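Local coordinates for neutral ceramidase (Pseudomonas aeruginosa, PDB 2ZWS), which hydrolyses the N-acyl linkage of ceramides to sphingosine and free fatty acid, and also runs the reverse synthesis, as a secreted zinc-dependent amidase, at residues A[90-95]-A[394-399]; A[404-409]-A[436-441]. All blocks are in the same frame, centred on the assembly; numbering follows the deposited sequence.

Contact 1. Residues A[90-95]-A[394-399]; sequences NVMLAA and PIQMFR
Two stacked beta-sheets of the N-terminal catalytic region face each other here, and a Met-aromatic contact between Met92 and Phe398 joins them. The axes of 91-95 and 394-399 pass 8.5 Å apart, at 113° between their N-to-C directions, too far and too steep for sheet pairing, and side chains fill the interval. Met92 leaves its strand extended, CG anti to the backbone N, and bends only at its last torsion, chi3 -64°. That bend sets CE over the centre of one face of the Phe398 ring, a CH-pi contact 4.0 Å from the ring centroid, while SD stays farther off above the face, 5.0 Å from the same centroid. The ring's CZ also reaches back to Met92 CB at 3.7 Å. Beside this pair, Gln396 extends its amide to the other strand, where NE2 donates to Val91 O at 2.9 Å along a nearly straight N-H (170°). The acceptor lies in the plane of the Gln396 amide, whereas the donor sits above the carbonyl plane of Val91. Gln396 OE1 meanwhile rests 3.2 Å from Met92 CB. Parallel strand 55-61 neighbours 91-95 in its sheet; strand 295-303 lies alongside 392-400, Phe299 touching Gln396 and Ser297 touching Phe398.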
loop_
_atom_site.group_PDB
_atom_site.type_symbol
_atom_site.label_atom_id
_atom_site.label_comp_id
_atom_site.label_asym_id
_atom_site.label_seq_id
_atom_site.Cartn_x
_atom_site.Cartn_y
_atom_site.Cartn_z
ATOM N N ASN A 90 5.310 17.720 -7.781
ATOM C CA ASN A 90 5.910 17.635 -6.441
ATOM C C ASN A 90 5.151 16.769 -5.449
ATOM O O ASN A 90 5.377 16.873 -4.236
ATOM C CB ASN A 90 6.186 19.026 -5.858
ATOM C CG ASN A 90 4.928 19.735 -5.442
ATOM O OD1 ASN A 90 3.841 19.423 -5.936
ATOM N ND2 ASN A 90 5.067 20.734 -4.565
ATOM N N VAL A 91 4.296 15.876 -5.967
ATOM C CA VAL A 91 3.542 14.973 -5.094
ATOM C C VAL A 91 3.785 13.548 -5.596
ATOM O O VAL A 91 3.471 13.252 -6.771
ATOM C CB VAL A 91 1.999 15.300 -5.128
ATOM C CG1 VAL A 91 1.236 14.239 -4.331
ATOM C CG2 VAL A 91 1.676 16.728 -4.632
ATOM N N MET A 92 4.310 12.676 -4.726
ATOM C CA MET A 92 4.515 11.263 -5.088
ATOM C C MET A 92 3.683 10.401 -4.163
ATOM O O MET A 92 3.777 10.529 -2.956
ATOM C CB MET A 92 6.001 10.856 -4.973
ATOM C CG MET A 92 6.277 9.437 -5.437
ATOM S SD MET A 92 8.022 8.974 -5.329
ATOM C CE MET A 92 8.765 10.117 -6.512
ATOM N N LEU A 93 2.895 9.502 -4.756
ATOM C CA LEU A 93 2.055 8.587 -3.975
ATOM C C LEU A 93 2.535 7.178 -4.225
ATOM O O LEU A 93 2.708 6.807 -5.376
ATOM C CB LEU A 93 0.588 8.704 -4.426
ATOM C CG LEU A 93 -0.058 10.089 -4.450
ATOM C CD1 LEU A 93 -1.518 9.952 -4.883
ATOM C CD2 LEU A 93 0.018 10.811 -3.096
ATOM N N ALA A 94 2.797 6.403 -3.183
ATOM C CA ALA A 94 3.272 5.035 -3.346
ATOM C C ALA A 94 2.517 4.118 -2.404
ATOM O O ALA A 94 1.838 4.576 -1.478
ATOM C CB ALA A 94 4.744 4.983 -3.092
ATOM N N ALA A 95 2.587 2.822 -2.669
ATOM C CA ALA A 95 1.860 1.843 -1.863
ATOM C C ALA A 95 2.794 0.750 -1.337
ATOM O O ALA A 95 3.814 0.411 -1.974
ATOM C CB ALA A 95 0.806 1.204 -2.740
ATOM N N PRO A 394 2.387 7.568 -15.384
ATOM C CA PRO A 394 3.213 8.606 -14.792
ATOM C C PRO A 394 4.641 8.108 -14.580
ATOM O O PRO A 394 4.853 6.971 -14.103
ATOM C CB PRO A 394 2.540 8.844 -13.434
ATOM C CG PRO A 394 1.994 7.479 -13.035
ATOM C CD PRO A 394 1.584 6.838 -14.377
ATOM N N ILE A 395 5.596 8.977 -14.926
ATOM C CA ILE A 395 7.000 8.749 -14.632
ATOM C C ILE A 395 7.431 9.975 -13.807
ATOM O O ILE A 395 7.146 11.119 -14.195
ATOM C CB ILE A 395 7.835 8.679 -15.939
ATOM C CG1 ILE A 395 7.372 7.526 -16.882
ATOM C CG2 ILE A 395 9.336 8.613 -15.620
ATOM C CD1 ILE A 395 7.493 6.164 -16.244
ATOM N N GLN A 396 8.112 9.754 -12.680
ATOM C CA GLN A 396 8.423 10.831 -11.764
ATOM C C GLN A 396 9.749 10.566 -11.083
ATOM O O GLN A 396 10.085 9.405 -10.766
ATOM C CB GLN A 396 7.322 10.902 -10.705
ATOM C CG GLN A 396 7.448 12.131 -9.791
ATOM C CD GLN A 396 6.314 12.184 -8.807
ATOM O OE1 GLN A 396 6.026 11.182 -8.165
ATOM N NE2 GLN A 396 5.643 13.350 -8.694
ATOM N N MET A 397 10.472 11.656 -10.812
ATOM C CA MET A 397 11.702 11.603 -10.025
ATOM C C MET A 397 11.773 12.813 -9.120
ATOM O O MET A 397 11.448 13.934 -9.541
ATOM C CB MET A 397 12.953 11.602 -10.908
ATOM C CG MET A 397 13.130 10.386 -11.789
ATOM S SD MET A 397 14.571 10.465 -12.876
ATOM C CE MET A 397 15.889 10.685 -11.674
ATOM N N PHE A 398 12.154 12.575 -7.858
ATOM C CA PHE A 398 12.477 13.657 -6.927
ATOM C C PHE A 398 13.988 13.669 -6.749
ATOM O O PHE A 398 14.610 12.608 -6.678
ATOM C CB PHE A 398 11.901 13.402 -5.531
ATOM C CG PHE A 398 10.417 13.638 -5.401
ATOM C CD1 PHE A 398 9.654 14.168 -6.444
ATOM C CD2 PHE A 398 9.793 13.353 -4.195
ATOM C CE1 PHE A 398 8.281 14.371 -6.297
ATOM C CE2 PHE A 398 8.420 13.580 -4.032
ATOM C CZ PHE A 398 7.676 14.098 -5.075
ATOM N N ARG A 399 14.568 14.860 -6.667
ATOM C CA ARG A 399 15.935 14.983 -6.182
ATOM C C ARG A 399 15.843 15.548 -4.755
ATOM O O ARG A 399 15.175 16.571 -4.524
ATOM C CB ARG A 399 16.768 15.935 -7.051
ATOM C CG ARG A 399 18.095 16.257 -6.350
ATOM C CD ARG A 399 19.024 17.120 -7.158
ATOM N NE ARG A 399 20.311 17.179 -6.465
ATOM C CZ ARG A 399 21.484 17.408 -7.057
ATOM N NH1 ARG A 399 21.539 17.656 -8.365
ATOM N NH2 ARG A 399 22.599 17.404 -6.333
#

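Contact 2. Residues A[404-409]-A[436-441]; sequences ELLGAP and VVFNGY
Leu406 overlaps two residues of the neighbouring strand, its methyls dividing the work: CD1 lies 3.7 Å from Val436 CG1, and CD2 packs 3.9 Å from Phe438 CD1. The Leu406 and Phe438 side chains cross at about a right angle. Because Phe438 has CG anti to its own N (chi1 -175°), the ring leans toward the C-terminal end of the strand as it rises from the sheet, bringing CZ to Ala408 CB at 3.5 Å. On the other face, Leu405 CD1 touches Val437 CG1 at 3.8 Å, next to the CB of Asn439. Between the faces runs a parallel ladder in which Leu406 gives its N-H to Val437 O at 2.9 Å and takes one at its own O from Asn439 N; the Val437 N to Glu404 O and Ala408 N to Asn439 O bonds continue the ladder at both ends. Phe479 of helix 471-488 packs on Leu406 and Ala408, while Val424 of helix 414-428 packs on Val436. Tyr441, just past the strand, hydrogen-bonds through OH to the zinc ligand Glu411 and meets the ring of His97, another ligand, as a second-shell residue. Parallel strands joined through helix 414-428 form a beta-alpha-beta crossover, here with the loops beyond both strands leading to the zinc site.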
loop_
_atom_site.group_PDB
_atom_site.type_symbol
_atom_site.label_atom_id
_atom_site.label_comp_id
_atom_site.label_asym_id
_atom_site.label_seq_id
_atom_site.Cartn_x
_atom_site.Cartn_y
_atom_site.Cartn_z
ATOM N N GLU A 404 18.323 10.630 -5.346
ATOM C CA GLU A 404 17.207 10.696 -6.295
ATOM C C GLU A 404 16.268 9.563 -5.996
ATOM O O GLU A 404 16.704 8.443 -5.760
ATOM C CB GLU A 404 17.654 10.622 -7.749
ATOM C CG GLU A 404 18.071 11.954 -8.306
ATOM C CD GLU A 404 18.477 11.896 -9.781
ATOM O OE1 GLU A 404 18.958 10.831 -10.259
ATOM O OE2 GLU A 404 18.334 12.941 -10.448
ATOM N N LEU A 405 14.979 9.886 -5.996
ATOM C CA LEU A 405 13.936 8.940 -5.662
ATOM C C LEU A 405 13.063 8.822 -6.909
ATOM O O LEU A 405 12.537 9.811 -7.416
ATOM C CB LEU A 405 13.146 9.486 -4.468
ATOM C CG LEU A 405 11.883 8.736 -4.056
ATOM C CD1 LEU A 405 12.175 7.274 -3.657
ATOM C CD2 LEU A 405 11.155 9.464 -2.940
ATOM N N LEU A 406 12.947 7.614 -7.437
ATOM C CA LEU A 406 12.138 7.381 -8.625
ATOM C C LEU A 406 10.812 6.767 -8.247
ATOM O O LEU A 406 10.764 5.844 -7.426
ATOM C CB LEU A 406 12.829 6.401 -9.569
ATOM C CG LEU A 406 14.049 6.810 -10.412
ATOM C CD1 LEU A 406 15.065 7.661 -9.714
ATOM C CD2 LEU A 406 14.728 5.544 -10.997
ATOM N N GLY A 407 9.733 7.281 -8.847
ATOM C CA GLY A 407 8.412 6.713 -8.610
ATOM C C GLY A 407 7.990 6.017 -9.901
ATOM O O GLY A 407 7.798 6.683 -10.935
ATOM N N ALA A 408 7.859 4.690 -9.850
ATOM C CA ALA A 408 7.526 3.884 -11.019
ATOM C C ALA A 408 6.190 3.164 -10.830
ATOM O O ALA A 408 5.987 2.529 -9.784
ATOM C CB ALA A 408 8.648 2.902 -11.281
ATOM N N PRO A 409 5.295 3.245 -11.848
ATOM C CA PRO A 409 3.920 2.759 -11.715
ATOM C C PRO A 409 3.669 1.283 -11.970
ATOM O O PRO A 409 2.703 0.917 -12.660
ATOM C CB PRO A 409 3.162 3.600 -12.754
ATOM C CG PRO A 409 4.198 3.758 -13.888
ATOM C CD PRO A 409 5.514 3.939 -13.138
ATOM N N VAL A 436 20.491 6.366 -5.686
ATOM C CA VAL A 436 19.231 6.344 -6.435
ATOM C C VAL A 436 18.334 5.295 -5.807
ATOM O O VAL A 436 18.726 4.150 -5.672
ATOM C CB VAL A 436 19.483 6.018 -7.919
ATOM C CG1 VAL A 436 18.171 5.902 -8.686
ATOM C CG2 VAL A 436 20.388 7.082 -8.548
ATOM N N VAL A 437 17.166 5.723 -5.342
ATOM C CA VAL A 437 16.212 4.807 -4.722
ATOM C C VAL A 437 15.054 4.580 -5.703
ATOM O O VAL A 437 14.463 5.543 -6.192
ATOM C CB VAL A 437 15.648 5.379 -3.415
ATOM C CG1 VAL A 437 14.576 4.447 -2.869
ATOM C CG2 VAL A 437 16.760 5.528 -2.395
ATOM N N PHE A 438 14.757 3.317 -5.993
ATOM C CA PHE A 438 13.711 2.993 -6.943
ATOM C C PHE A 438 12.451 2.612 -6.175
ATOM O O PHE A 438 12.447 1.593 -5.521
ATOM C CB PHE A 438 14.184 1.826 -7.813
ATOM C CG PHE A 438 13.235 1.471 -8.908
ATOM C CD1 PHE A 438 13.393 1.984 -10.185
ATOM C CD2 PHE A 438 12.156 0.619 -8.655
ATOM C CE1 PHE A 438 12.492 1.656 -11.212
ATOM C CE2 PHE A 438 11.260 0.273 -9.678
ATOM C CZ PHE A 438 11.425 0.805 -10.956
ATOM N N ASN A 439 11.414 3.440 -6.216
ATOM C CA ASN A 439 10.163 3.125 -5.525
ATOM C C ASN A 439 9.107 2.689 -6.533
ATOM O O ASN A 439 8.540 3.529 -7.217
ATOM C CB ASN A 439 9.713 4.374 -4.732
ATOM C CG ASN A 439 8.652 4.071 -3.668
ATOM O OD1 ASN A 439 7.795 3.164 -3.818
ATOM N ND2 ASN A 439 8.692 4.838 -2.600
ATOM N N GLY A 440 8.880 1.378 -6.659
ATOM C CA GLY A 440 7.788 0.808 -7.478
ATOM C C GLY A 440 6.445 1.087 -6.809
ATOM O O GLY A 440 6.396 1.654 -5.703
ATOM N N TYR A 441 5.358 0.683 -7.461
ATOM C CA TYR A 441 4.000 0.862 -6.919
ATOM C C TYR A 441 3.674 2.339 -6.666
ATOM O O TYR A 441 2.961 2.660 -5.713
ATOM C CB TYR A 441 3.796 0.087 -5.609
ATOM C CG TYR A 441 4.234 -1.358 -5.687
ATOM C CD1 TYR A 441 3.352 -2.345 -6.122
ATOM C CD2 TYR A 441 5.541 -1.732 -5.356
ATOM C CE1 TYR A 441 3.760 -3.701 -6.207
ATOM C CE2 TYR A 441 5.969 -3.059 -5.440
ATOM C CZ TYR A 441 5.077 -4.035 -5.878
ATOM O OH TYR A 441 5.537 -5.317 -5.955
#

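In the fold
From the N terminus, the chain first lays down 90-95 in the large mixed sheet, and contact 1 closes only after some 300 residues, when 394-399 arrives in a separate four-stranded sheet. Contact 2 follows in series, neither nested in contact 1 nor crossing it: strand 403-407 comes directly after 392-400, pairs antiparallel with it, and meets 435-439 after a much shorter excursion through helix 414-428. Probable backbone hydrogen bonds, from Phe398 N to Leu405 O and from Gly407 N to Gln396 O, join the two contacts edge to edge. Here contact 1 holds one sheet against another, while contact 2 pairs the outermost strand of the four-stranded sheet with its neighbour.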